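PDB 3BQG: peptide methionine sulfoxide reductase msrA/msrB from Neisseria meningitidis, which reduces methionine sulfoxide in peptides and proteins back to methionine, its MsrA domain being captured in the sulfenic acid form. Local coordinates for residues G32-N37 / E130-F135; G25-V30 / K58-A63; T38-Y43 / N134-E139. The protein carries 1 engineered substitution. All blocks are in the same frame, centred on the assembly; numbering follows the deposited sequence.

From the N terminus, residues 25-30, 32-37 and 38-43 follow one another along strand 26-34 and the loop after it, and each waits for a later partner. Contact 2 closes first, across 27 intervening residues, when strand 54-62 pairs with strand 26-34. Contacts 1 and 3 close much longer loops of 92 and 90 residues and end on the same part of the chain, sharing Asn134 and Phe135. Contact 2 crosses both of them. Strand 26-34 thereby gains strand 54-62 on one side and edge strand 135-137 on the other, while contact 3 fastens the loop leading to helix 43-48. The Phe135 ring touches Val30 and Lys58 of contact 2.

Contact 1: G32-N37 / E130-F135; sequences GYANGN and EPLKNF
At one edge of the mixed sheet, Ala34 of strand 26-34 faces Phe135 of strand 135-137, one of the two outermost, as an antiparallel non-hydrogen-bonded pair, with Ala34 CA and Phe135 CA 4.4 Å apart. One residue further on, Asn35 N donates to Asn134 O at 2.9 Å, and from there the two asparagine side chains take over. With its CG anti to the carbonyl carbon (chi1 -72°), Asn35 sends its amide along residues 130-134. Its OD1 accepts Lys133 N at 2.7 Å and, weakly, Asn134 N. Its ND2 makes weak bonds to Glu130 OE1 and Pro131 O; the Asn35 and Glu130 side chains slide past each other in opposite directions, with the amide and carboxylate planes 28° apart and so nearly coplanar. One side chain thus bonds to four of the residues that run from the end of strand 128-131 into strand 135-137, the two strands that are outermost in the sheet order. Asn134 returns the grip on Gly36. Asn134 OD1 receives Gly36 N at 3.1 Å on an in-plane lone pair, the N-H...O angle being 170°, and Asn134 ND2 donates to Gly36 O at 3.1 Å, so one amide holds both polar atoms of that residue. Lys133 NZ adds a weak bond to the same Gly36 O. Ala34 CB meets the Phe135 ring at its edge, 3.9 Å from Phe135 CD1, and also touches Leu132 CD1. Gly32, with no side chain, lets the ring come close, Gly32 CA lying 3.5 Å from Phe135 CZ, and the Tyr7 ring meets the same phenyl group.

Contact 2: G25-V30 / K58-A63; sequences GVVDAV and KVTYDA
Val26 and Val59 meet with their side chains at about a right angle, Val26 CG1 lying 4.0 Å from Val59 CG1, on the face of the sheet that also carries Ala29 and Tyr61. Phe20 of helix 14-21 packs on Val59 there. On the other face, Val30 and Lys58 lie side by side and point the same way. The lysine chain, extended as far as CD, bends at chi3 (70°) and again at chi4, which turns its end across toward the valine and brings Lys58 CE to 4.0 Å from Val30 CB. Lys58 NZ stays 4.6 Å from Asp28 OD1, not in contact, though the opposite charges would probably attract weakly. The third pair is tight: Val27 CG2 and Thr60 CG2 are 3.4 Å apart, and the same valine methyl also approaches Thr60 O. Thr60 OG1 is engaged elsewhere, with Thr5 OG1 on strand 3-10. The squeeze is consistent with the backbone pairing. Val27 N bonds to Thr60 O at 2.9 Å, and Asp28 N makes a weak bond to that same oxygen, so two consecutive residues face one threonine. Thr60 N answers with a bond to Asp28 O at 3.0 Å, and Asp62 N reaches Gly25 O at 2.6 Å. A register shift of one residue between strands whose directions differ by 167°, with Val27 and Asp28 both opposite Thr60, is a classic beta bulge in an antiparallel pair.

Contact 3: T38-Y43 / N134-E139; sequences TKNPSY and NFYDAE
Tyr136 supplies the aromatic packing, its ring lying beneath the backbone of Lys39 and Asn40. Asn40 N sits over the ring centre, 3.3 Å above the plane, and Lys39 C lies over the same face, offset toward the rim. Tyr136 CG is anti to its own carbonyl carbon (chi1 -55°), which lays the ring along residues 38-41. The chain over it turns at Asn40, whose positive phi and psi, both 51°, are those of a left-handed helical residue. The Asn40 amide, its plane 60° from that of the ring, puts Asn40 OD1 above the plane and beyond the rim, 3.5 Å from Tyr136 CD1.

Aliphatic contacts come from Pro41 and Lys39. Pro41 CD is 3.4 Å from Tyr136 CD2, the two side chains crossing at about a right angle. The extended Lys39 chain passes the phenol oxygen, with Lys39 CG 3.2 Å from Tyr136 OH.

The one hydrogen bond between the two segments lies at the other end. Tyr43 N donates to Glu139 OE2 at 2.8 Å, nearly straight, and uses the syn lone pair of the carboxylate. A bend at chi2 turns the Glu139 carboxylate toward the start of helix 43-48, where Ser42 occupies the N-cap position. Glu139 OE1 bonds to Tyr33 OH on strand 26-34, so each carboxylate oxygen has a partner and the group's rotation is fixed.

Two separate holds therefore fasten the loop after strand 26-34: a backbone laid on the face of a tyrosine, and a carboxylate at a helix N terminus, where the partial positive charge of the helix dipole would be expected to strengthen the bond to Tyr43 N.

Contact 1: G32-N37 / E130-F135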
ATOM      1  N   GLY A  32      -2.412  -7.784   3.440  1.00 13.28           N
ATOM      2  CA  GLY A  32      -1.665  -9.026   3.345  1.00 14.80           C
ATOM      3  C   GLY A  32      -0.163  -8.834   3.451  1.00 13.25           C
ATOM      4  O   GLY A  32       0.313  -7.746   3.772  1.00 13.61           O
ATOM      5  N   TYR A  33       0.578  -9.897   3.154  1.00 13.93           N
ATOM      6  CA  TYR A  33       2.038  -9.908   3.235  1.00 14.26           C
ATOM      7  C   TYR A  33       2.596 -10.166   1.841  1.00 15.02           C
ATOM      8  O   TYR A  33       2.292 -11.191   1.227  1.00 13.18           O
ATOM      9  CB  TYR A  33       2.456 -11.019   4.192  1.00 15.00           C
ATOM     10  CG  TYR A  33       1.626 -11.026   5.458  1.00 16.72           C
ATOM     11  CD1 TYR A  33       1.746  -9.997   6.390  1.00 15.82           C
ATOM     12  CD2 TYR A  33       0.692 -12.040   5.709  1.00 17.83           C
ATOM     13  CE1 TYR A  33       0.967  -9.971   7.538  1.00 16.75           C
ATOM     14  CE2 TYR A  33      -0.099 -12.021   6.858  1.00 17.78           C
ATOM     15  CZ  TYR A  33       0.048 -10.983   7.767  1.00 19.68           C
ATOM     16  OH  TYR A  33      -0.705 -10.948   8.918  1.00 20.88           O
ATOM     17  N   ALA A  34       3.430  -9.252   1.352  1.00 15.70           N
ATOM     18  CA  ALA A  34       3.969  -9.379   0.003  1.00 14.52           C
ATOM     19  C   ALA A  34       5.479  -9.410  -0.126  1.00 15.03           C
ATOM     20  O   ALA A  34       6.207  -8.871   0.709  1.00 14.70           O
ATOM     21  CB  ALA A  34       3.423  -8.249  -0.861  1.00 14.75           C
ATOM     22  N   ASN A  35       5.930 -10.032  -1.213  1.00 14.38           N
ATOM     23  CA  ASN A  35       7.345 -10.139  -1.550  1.00 13.16           C
ATOM     24  C   ASN A  35       8.246 -10.555  -0.395  1.00 12.76           C
ATOM     25  O   ASN A  35       9.233  -9.888  -0.088  1.00 13.53           O
ATOM     26  CB  ASN A  35       7.831  -8.815  -2.153  1.00 13.04           C
ATOM     27  CG  ASN A  35       7.292  -8.578  -3.561  1.00 15.85           C
ATOM     28  OD1 ASN A  35       6.359  -9.251  -4.006  1.00 12.95           O
ATOM     29  ND2 ASN A  35       7.872  -7.608  -4.262  1.00 13.87           N
ATOM     30  N   GLY A  36       7.888 -11.663   0.242  1.00 12.60           N
ATOM     31  CA  GLY A  36       8.687 -12.183   1.328  1.00 14.60           C
ATOM     32  C   GLY A  36       9.463 -13.373   0.793  1.00 17.25           C
ATOM     33  O   GLY A  36       9.428 -13.656  -0.410  1.00 17.36           O
ATOM     34  N   ASN A  37      10.136 -14.093   1.680  1.00 18.38           N
ATOM     35  CA  ASN A  37      10.939 -15.235   1.276  1.00 19.41           C
ATOM     36  C   ASN A  37      10.224 -16.562   1.459  1.00 21.38           C
ATOM     37  O   ASN A  37      10.728 -17.611   1.050  1.00 20.71           O
ATOM     38  CB  ASN A  37      12.237 -15.238   2.080  1.00 21.46           C
ATOM     39  CG  ASN A  37      13.062 -13.991   1.848  1.00 22.08           C
ATOM     40  OD1 ASN A  37      13.708 -13.484   2.764  1.00 25.38           O
ATOM     41  ND2 ASN A  37      13.055 -13.497   0.619  1.00 22.35           N
ATOM     42  N   GLU A 130       8.546  -2.837  -8.231  1.00 19.28           N
ATOM     43  CA  GLU A 130       8.942  -4.121  -8.795  1.00 19.89           C
ATOM     44  C   GLU A 130       7.763  -5.084  -8.897  1.00 18.31           C
ATOM     45  O   GLU A 130       6.711  -4.859  -8.296  1.00 16.64           O
ATOM     46  CB  GLU A 130      10.058  -4.724  -7.935  1.00 23.73           C
ATOM     47  CG  GLU A 130       9.613  -5.136  -6.546  1.00 28.58           C
ATOM     48  CD  GLU A 130      10.777  -5.495  -5.641  1.00 33.38           C
ATOM     49  OE1 GLU A 130      10.582  -6.308  -4.713  1.00 35.77           O
ATOM     50  OE2 GLU A 130      11.883  -4.954  -5.850  1.00 36.23           O
ATOM     51  N   PRO A 131       7.925  -6.177  -9.660  1.00 17.54           N
ATOM     52  CA  PRO A 131       6.838  -7.146  -9.814  1.00 16.78           C
ATOM     53  C   PRO A 131       6.379  -7.726  -8.479  1.00 17.37           C
ATOM     54  O   PRO A 131       7.161  -7.808  -7.529  1.00 16.79           O
ATOM     55  CB  PRO A 131       7.458  -8.232 -10.697  1.00 16.14           C
ATOM     56  CG  PRO A 131       8.562  -7.524 -11.426  1.00 17.24           C
ATOM     57  CD  PRO A 131       9.142  -6.648 -10.346  1.00 17.55           C
ATOM     58  N   LEU A 132       5.106  -8.098  -8.401  1.00 18.15           N
ATOM     59  CA  LEU A 132       4.595  -8.733  -7.197  1.00 18.56           C
ATOM     60  C   LEU A 132       5.099 -10.167  -7.304  1.00 19.66           C
ATOM     61  O   LEU A 132       4.739 -10.882  -8.242  1.00 21.05           O
ATOM     62  CB  LEU A 132       3.070  -8.743  -7.168  1.00 18.98           C
ATOM     63  CG  LEU A 132       2.499  -9.543  -5.986  1.00 22.70           C
ATOM     64  CD1 LEU A 132       2.455  -8.665  -4.738  1.00 18.48           C
ATOM     65  CD2 LEU A 132       1.118 -10.060  -6.324  1.00 22.19           C
ATOM     66  N   LYS A 133       5.942 -10.578  -6.361  1.00 18.40           N
ATOM     67  CA  LYS A 133       6.500 -11.926  -6.364  1.00 18.51           C
ATOM     68  C   LYS A 133       5.556 -12.887  -5.652  1.00 18.34           C
ATOM     69  O   LYS A 133       5.342 -14.014  -6.097  1.00 18.99           O
ATOM     70  CB  LYS A 133       7.860 -11.923  -5.673  1.00 21.40           C
ATOM     71  CG  LYS A 133       8.961 -11.182  -6.435  1.00 24.05           C
ATOM     72  CD  LYS A 133      10.141 -10.848  -5.534  1.00 27.04           C
ATOM     73  CE  LYS A 133      10.501 -11.993  -4.579  1.00 31.56           C
ATOM     74  NZ  LYS A 133       9.520 -12.150  -3.448  1.00 32.50           N
ATOM     75  N   ASN A 134       4.993 -12.426  -4.541  1.00 17.07           N
ATOM     76  CA  ASN A 134       4.049 -13.222  -3.780  1.00 17.07           C
ATOM     77  C   ASN A 134       3.191 -12.340  -2.878  1.00 18.41           C
ATOM     78  O   ASN A 134       3.647 -11.301  -2.389  1.00 18.43           O
ATOM     79  CB  ASN A 134       4.795 -14.287  -2.955  1.00 15.06           C
ATOM     80  CG  ASN A 134       5.830 -13.694  -2.020  1.00 17.97           C
ATOM     81  OD1 ASN A 134       5.513 -13.253  -0.916  1.00 17.60           O
ATOM     82  ND2 ASN A 134       7.081 -13.672  -2.462  1.00 17.24           N
ATOM     83  N   PHE A 135       1.933 -12.739  -2.700  1.00 16.90           N
ATOM     84  CA  PHE A 135       1.018 -12.017  -1.830  1.00 17.78           C
ATOM     85  C   PHE A 135       0.132 -13.023  -1.124  1.00 18.31           C
ATOM     86  O   PHE A 135      -0.421 -13.921  -1.758  1.00 18.40           O
ATOM     87  CB  PHE A 135       0.122 -11.047  -2.602  1.00 15.86           C
ATOM     88  CG  PHE A 135      -0.819 -10.270  -1.716  1.00 16.72           C
ATOM     89  CD1 PHE A 135      -0.389  -9.125  -1.055  1.00 16.63           C
ATOM     90  CD2 PHE A 135      -2.122 -10.716  -1.505  1.00 17.65           C
ATOM     91  CE1 PHE A 135      -1.242  -8.428  -0.197  1.00 17.11           C
ATOM     92  CE2 PHE A 135      -2.990 -10.033  -0.650  1.00 17.04           C
ATOM     93  CZ  PHE A 135      -2.550  -8.885   0.008  1.00 18.46           C
TER

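Contact 2: G25-V30 / K58-A63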
ATOM      1  N   GLY A  25     -14.477   4.360  -6.130  1.00 26.01           N
ATOM      2  CA  GLY A  25     -13.767   3.796  -7.266  1.00 24.62           C
ATOM      3  C   GLY A  25     -12.996   2.573  -6.806  1.00 24.20           C
ATOM      4  O   GLY A  25     -12.620   1.711  -7.601  1.00 24.25           O
ATOM      5  N   VAL A  26     -12.741   2.510  -5.505  1.00 23.46           N
ATOM      6  CA  VAL A  26     -12.040   1.374  -4.923  1.00 22.81           C
ATOM      7  C   VAL A  26     -13.117   0.404  -4.483  1.00 23.09           C
ATOM      8  O   VAL A  26     -13.903   0.701  -3.577  1.00 23.94           O
ATOM      9  CB  VAL A  26     -11.194   1.793  -3.710  1.00 22.76           C
ATOM     10  CG1 VAL A  26     -10.616   0.563  -3.024  1.00 21.03           C
ATOM     11  CG2 VAL A  26     -10.072   2.716  -4.168  1.00 21.41           C
ATOM     12  N   VAL A  27     -13.156  -0.756  -5.124  1.00 23.84           N
ATOM     13  CA  VAL A  27     -14.172  -1.751  -4.813  1.00 24.14           C
ATOM     14  C   VAL A  27     -13.748  -2.775  -3.765  1.00 23.45           C
ATOM     15  O   VAL A  27     -14.587  -3.485  -3.221  1.00 23.39           O
ATOM     16  CB  VAL A  27     -14.634  -2.460  -6.104  1.00 26.20           C
ATOM     17  CG1 VAL A  27     -15.251  -1.434  -7.044  1.00 26.92           C
ATOM     18  CG2 VAL A  27     -13.462  -3.139  -6.788  1.00 25.03           C
ATOM     19  N   ASP A  28     -12.453  -2.840  -3.470  1.00 22.35           N
ATOM     20  CA  ASP A  28     -11.953  -3.766  -2.460  1.00 21.56           C
ATOM     21  C   ASP A  28     -10.522  -3.401  -2.063  1.00 21.18           C
ATOM     22  O   ASP A  28      -9.764  -2.860  -2.864  1.00 21.94           O
ATOM     23  CB  ASP A  28     -11.984  -5.205  -2.992  1.00 24.77           C
ATOM     24  CG  ASP A  28     -11.925  -6.251  -1.881  1.00 27.41           C
ATOM     25  OD1 ASP A  28     -11.710  -7.438  -2.202  1.00 31.82           O
ATOM     26  OD2 ASP A  28     -12.102  -5.899  -0.694  1.00 29.31           O
ATOM     27  N   ALA A  29     -10.173  -3.690  -0.815  1.00 20.53           N
ATOM     28  CA  ALA A  29      -8.835  -3.432  -0.290  1.00 19.67           C
ATOM     29  C   ALA A  29      -8.560  -4.534   0.721  1.00 19.43           C
ATOM     30  O   ALA A  29      -9.184  -4.585   1.785  1.00 21.22           O
ATOM     31  CB  ALA A  29      -8.769  -2.058   0.377  1.00 17.93           C
ATOM     32  N   VAL A  30      -7.632  -5.420   0.370  1.00 19.25           N
ATOM     33  CA  VAL A  30      -7.269  -6.558   1.208  1.00 19.35           C
ATOM     34  C   VAL A  30      -5.848  -6.448   1.761  1.00 18.51           C
ATOM     35  O   VAL A  30      -4.892  -6.304   1.005  1.00 18.57           O
ATOM     36  CB  VAL A  30      -7.383  -7.874   0.401  1.00 18.59           C
ATOM     37  CG1 VAL A  30      -6.930  -9.057   1.244  1.00 16.65           C
ATOM     38  CG2 VAL A  30      -8.822  -8.069  -0.062  1.00 19.72           C
ATOM     39  N   LYS A  58      -3.728  -4.986  -1.103  1.00 16.79           N
ATOM     40  CA  LYS A  58      -4.078  -5.295  -2.485  1.00 17.84           C
ATOM     41  C   LYS A  58      -5.310  -4.449  -2.796  1.00 16.82           C
ATOM     42  O   LYS A  58      -6.388  -4.693  -2.255  1.00 16.50           O
ATOM     43  CB  LYS A  58      -4.407  -6.788  -2.626  1.00 18.71           C
ATOM     44  CG  LYS A  58      -4.889  -7.214  -4.012  1.00 21.13           C
ATOM     45  CD  LYS A  58      -5.136  -8.724  -4.081  1.00 23.45           C
ATOM     46  CE  LYS A  58      -6.358  -9.157  -3.278  1.00 27.84           C
ATOM     47  NZ  LYS A  58      -7.662  -8.811  -3.943  1.00 31.66           N
ATOM     48  N   VAL A  59      -5.146  -3.455  -3.662  1.00 17.63           N
ATOM     49  CA  VAL A  59      -6.238  -2.557  -4.013  1.00 17.18           C
ATOM     50  C   VAL A  59      -6.869  -2.874  -5.361  1.00 18.19           C
ATOM     51  O   VAL A  59      -6.188  -2.905  -6.381  1.00 18.04           O
ATOM     52  CB  VAL A  59      -5.756  -1.085  -4.046  1.00 16.87           C
ATOM     53  CG1 VAL A  59      -6.919  -0.155  -4.395  1.00 16.40           C
ATOM     54  CG2 VAL A  59      -5.150  -0.710  -2.696  1.00 16.01           C
ATOM     55  N   THR A  60      -8.178  -3.110  -5.349  1.00 19.19           N
ATOM     56  CA  THR A  60      -8.928  -3.394  -6.565  1.00 19.18           C
ATOM     57  C   THR A  60      -9.782  -2.162  -6.825  1.00 19.60           C
ATOM     58  O   THR A  60     -10.553  -1.741  -5.965  1.00 18.95           O
ATOM     59  CB  THR A  60      -9.843  -4.627  -6.395  1.00 21.06           C
ATOM     60  OG1 THR A  60      -9.039  -5.781  -6.114  1.00 20.86           O
ATOM     61  CG2 THR A  60     -10.656  -4.874  -7.664  1.00 19.24           C
ATOM     62  N   TYR A  61      -9.636  -1.579  -8.007  1.00 19.46           N
ATOM     63  CA  TYR A  61     -10.390  -0.379  -8.335  1.00 20.84           C
ATOM     64  C   TYR A  61     -11.149  -0.476  -9.650  1.00 22.64           C
ATOM     65  O   TYR A  61     -10.871  -1.334 -10.488  1.00 22.60           O
ATOM     66  CB  TYR A  61      -9.445   0.833  -8.359  1.00 19.96           C
ATOM     67  CG  TYR A  61      -8.271   0.694  -9.310  1.00 18.84           C
ATOM     68  CD1 TYR A  61      -8.289   1.298 -10.573  1.00 19.50           C
ATOM     69  CD2 TYR A  61      -7.146  -0.047  -8.950  1.00 17.37           C
ATOM     70  CE1 TYR A  61      -7.211   1.164 -11.453  1.00 17.46           C
ATOM     71  CE2 TYR A  61      -6.065  -0.186  -9.819  1.00 15.86           C
ATOM     72  CZ  TYR A  61      -6.102   0.421 -11.070  1.00 18.70           C
ATOM     73  OH  TYR A  61      -5.027   0.279 -11.925  1.00 16.75           O
ATOM     74  N   ASP A  62     -12.128   0.409  -9.806  1.00 25.79           N
ATOM     75  CA  ASP A  62     -12.947   0.466 -11.009  1.00 27.54           C
ATOM     76  C   ASP A  62     -12.128   1.189 -12.069  1.00 28.19           C
ATOM     77  O   ASP A  62     -11.940   2.403 -11.998  1.00 27.44           O
ATOM     78  CB  ASP A  62     -14.237   1.245 -10.729  1.00 28.62           C
ATOM     79  CG  ASP A  62     -15.210   1.205 -11.894  1.00 29.87           C
ATOM     80  OD1 ASP A  62     -14.757   1.335 -13.054  1.00 27.27           O
ATOM     81  OD2 ASP A  62     -16.429   1.058 -11.643  1.00 28.58           O
ATOM     82  N   ALA A  63     -11.640   0.433 -13.048  1.00 30.21           N
ATOM     83  CA  ALA A  63     -10.820   0.988 -14.119  1.00 32.15           C
ATOM     84  C   ALA A  63     -11.502   2.125 -14.874  1.00 33.58           C
ATOM     85  O   ALA A  63     -10.835   2.933 -15.522  1.00 34.48           O
ATOM     86  CB  ALA A  63     -10.418  -0.121 -15.089  1.00 32.30           C
TER

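Contact 3: T38-Y43 / N134-E139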
ATOM      1  N   THR A  38       9.047 -16.523   2.070  1.00 20.85           N
ATOM      2  CA  THR A  38       8.301 -17.749   2.313  1.00 22.83           C
ATOM      3  C   THR A  38       6.873 -17.661   1.815  1.00 23.45           C
ATOM      4  O   THR A  38       6.376 -16.581   1.491  1.00 24.37           O
ATOM      5  CB  THR A  38       8.253 -18.068   3.815  1.00 22.14           C
ATOM      6  OG1 THR A  38       7.429 -17.102   4.480  1.00 25.36           O
ATOM      7  CG2 THR A  38       9.644 -18.009   4.412  1.00 23.29           C
ATOM      8  N   LYS A  39       6.211 -18.809   1.768  1.00 24.56           N
ATOM      9  CA  LYS A  39       4.829 -18.865   1.326  1.00 26.72           C
ATOM     10  C   LYS A  39       3.891 -18.995   2.524  1.00 25.94           C
ATOM     11  O   LYS A  39       4.243 -19.592   3.540  1.00 26.34           O
ATOM     12  CB  LYS A  39       4.629 -20.047   0.377  1.00 28.80           C
ATOM     13  CG  LYS A  39       5.497 -19.971  -0.863  1.00 32.38           C
ATOM     14  CD  LYS A  39       5.031 -20.942  -1.929  1.00 35.12           C
ATOM     15  CE  LYS A  39       5.701 -20.634  -3.258  1.00 36.26           C
ATOM     16  NZ  LYS A  39       5.074 -21.386  -4.371  1.00 38.84           N
ATOM     17  N   ASN A  40       2.707 -18.407   2.403  1.00 23.27           N
ATOM     18  CA  ASN A  40       1.696 -18.467   3.452  1.00 23.74           C
ATOM     19  C   ASN A  40       2.156 -18.069   4.854  1.00 22.95           C
ATOM     20  O   ASN A  40       1.930 -18.801   5.815  1.00 22.49           O
ATOM     21  CB  ASN A  40       1.112 -19.879   3.501  1.00 25.90           C
ATOM     22  CG  ASN A  40       0.532 -20.311   2.172  1.00 28.06           C
ATOM     23  OD1 ASN A  40      -0.394 -19.686   1.654  1.00 28.71           O
ATOM     24  ND2 ASN A  40       1.078 -21.386   1.608  1.00 28.63           N
ATOM     25  N   PRO A  41       2.800 -16.901   5.001  1.00 21.23           N
ATOM     26  CA  PRO A  41       3.233 -16.531   6.351  1.00 20.29           C
ATOM     27  C   PRO A  41       2.073 -16.064   7.230  1.00 21.63           C
ATOM     28  O   PRO A  41       1.015 -15.664   6.730  1.00 20.71           O
ATOM     29  CB  PRO A  41       4.229 -15.406   6.090  1.00 19.23           C
ATOM     30  CG  PRO A  41       3.605 -14.711   4.914  1.00 19.74           C
ATOM     31  CD  PRO A  41       3.214 -15.880   4.019  1.00 19.51           C
ATOM     32  N   SER A  42       2.279 -16.126   8.543  1.00 20.62           N
ATOM     33  CA  SER A  42       1.286 -15.673   9.508  1.00 20.10           C
ATOM     34  C   SER A  42       1.768 -14.300   9.978  1.00 20.61           C
ATOM     35  O   SER A  42       2.900 -13.901   9.684  1.00 19.57           O
ATOM     36  CB  SER A  42       1.229 -16.624  10.708  1.00 19.87           C
ATOM     37  OG  SER A  42       2.465 -16.629  11.413  1.00 18.99           O
ATOM     38  N   TYR A  43       0.920 -13.577  10.701  1.00 20.26           N
ATOM     39  CA  TYR A  43       1.314 -12.270  11.203  1.00 20.73           C
ATOM     40  C   TYR A  43       2.585 -12.425  12.040  1.00 20.77           C
ATOM     41  O   TYR A  43       3.507 -11.609  11.956  1.00 19.57           O
ATOM     42  CB  TYR A  43       0.203 -11.671  12.072  1.00 21.89           C
ATOM     43  CG  TYR A  43       0.545 -10.295  12.595  1.00 22.58           C
ATOM     44  CD1 TYR A  43       0.595  -9.191  11.737  1.00 22.84           C
ATOM     45  CD2 TYR A  43       0.861 -10.101  13.937  1.00 21.89           C
ATOM     46  CE1 TYR A  43       0.955  -7.932  12.206  1.00 23.33           C
ATOM     47  CE2 TYR A  43       1.223  -8.851  14.415  1.00 25.24           C
ATOM     48  CZ  TYR A  43       1.271  -7.771  13.547  1.00 23.66           C
ATOM     49  OH  TYR A  43       1.664  -6.544  14.023  1.00 27.39           O
ATOM     50  N   ASN A 134       4.993 -12.426  -4.541  1.00 17.07           N
ATOM     51  CA  ASN A 134       4.049 -13.222  -3.780  1.00 17.07           C
ATOM     52  C   ASN A 134       3.191 -12.340  -2.878  1.00 18.41           C
ATOM     53  O   ASN A 134       3.647 -11.301  -2.389  1.00 18.43           O
ATOM     54  CB  ASN A 134       4.795 -14.287  -2.955  1.00 15.06           C
ATOM     55  CG  ASN A 134       5.830 -13.694  -2.020  1.00 17.97           C
ATOM     56  OD1 ASN A 134       5.513 -13.253  -0.916  1.00 17.60           O
ATOM     57  ND2 ASN A 134       7.081 -13.672  -2.462  1.00 17.24           N
ATOM     58  N   PHE A 135       1.933 -12.739  -2.700  1.00 16.90           N
ATOM     59  CA  PHE A 135       1.018 -12.017  -1.830  1.00 17.78           C
ATOM     60  C   PHE A 135       0.132 -13.023  -1.124  1.00 18.31           C
ATOM     61  O   PHE A 135      -0.421 -13.921  -1.758  1.00 18.40           O
ATOM     62  CB  PHE A 135       0.122 -11.047  -2.602  1.00 15.86           C
ATOM     63  CG  PHE A 135      -0.819 -10.270  -1.716  1.00 16.72           C
ATOM     64  CD1 PHE A 135      -0.389  -9.125  -1.055  1.00 16.63           C
ATOM     65  CD2 PHE A 135      -2.122 -10.716  -1.505  1.00 17.65           C
ATOM     66  CE1 PHE A 135      -1.242  -8.428  -0.197  1.00 17.11           C
ATOM     67  CE2 PHE A 135      -2.990 -10.033  -0.650  1.00 17.04           C
ATOM     68  CZ  PHE A 135      -2.550  -8.885   0.008  1.00 18.46           C
ATOM     69  N   TYR A 136      -0.002 -12.857   0.188  1.00 19.18           N
ATOM     70  CA  TYR A 136      -0.827 -13.738   1.010  1.00 20.59           C
ATOM     71  C   TYR A 136      -1.702 -12.885   1.929  1.00 21.31           C
ATOM     72  O   TYR A 136      -1.193 -12.016   2.642  1.00 19.93           O
ATOM     73  CB  TYR A 136       0.080 -14.651   1.837  1.00 23.09           C
ATOM     74  CG  TYR A 136       1.054 -15.434   0.983  1.00 27.51           C
ATOM     75  CD1 TYR A 136       0.647 -16.579   0.295  1.00 29.79           C
ATOM     76  CD2 TYR A 136       2.368 -14.994   0.808  1.00 29.90           C
ATOM     77  CE1 TYR A 136       1.522 -17.262  -0.549  1.00 32.21           C
ATOM     78  CE2 TYR A 136       3.252 -15.673  -0.034  1.00 31.19           C
ATOM     79  CZ  TYR A 136       2.821 -16.803  -0.708  1.00 31.62           C
ATOM     80  OH  TYR A 136       3.688 -17.473  -1.546  1.00 36.84           O
ATOM     81  N   ASP A 137      -3.012 -13.129   1.898  1.00 21.90           N
ATOM     82  CA  ASP A 137      -3.973 -12.390   2.728  1.00 22.58           C
ATOM     83  C   ASP A 137      -3.649 -12.488   4.216  1.00 20.72           C
ATOM     84  O   ASP A 137      -3.252 -13.547   4.699  1.00 20.87           O
ATOM     85  CB  ASP A 137      -5.390 -12.945   2.546  1.00 24.20           C
ATOM     86  CG  ASP A 137      -5.932 -12.747   1.150  1.00 25.25           C
ATOM     87  OD1 ASP A 137      -5.183 -12.302   0.258  1.00 26.64           O
ATOM     88  OD2 ASP A 137      -7.126 -13.052   0.950  1.00 26.98           O
ATOM     89  N   ALA A 138      -3.841 -11.388   4.940  1.00 18.60           N
ATOM     90  CA  ALA A 138      -3.605 -11.376   6.378  1.00 18.37           C
ATOM     91  C   ALA A 138      -4.805 -12.059   7.029  1.00 19.70           C
ATOM     92  O   ALA A 138      -5.846 -12.232   6.389  1.00 16.95           O
ATOM     93  CB  ALA A 138      -3.488  -9.949   6.881  1.00 18.18           C
ATOM     94  N   GLU A 139      -4.653 -12.457   8.289  1.00 20.28           N
ATOM     95  CA  GLU A 139      -5.734 -13.115   9.023  1.00 22.62           C
ATOM     96  C   GLU A 139      -6.987 -12.242   9.051  1.00 24.45           C
ATOM     97  O   GLU A 139      -6.914 -11.019   8.900  1.00 22.88           O
ATOM     98  CB  GLU A 139      -5.280 -13.440  10.449  1.00 22.77           C
ATOM     99  CG  GLU A 139      -4.138 -14.446  10.507  1.00 23.42           C
ATOM    100  CD  GLU A 139      -2.762 -13.805  10.377  1.00 25.08           C
ATOM    101  OE1 GLU A 139      -2.632 -12.763   9.692  1.00 23.61           O
ATOM    102  OE2 GLU A 139      -1.804 -14.362  10.953  1.00 23.27           O
TER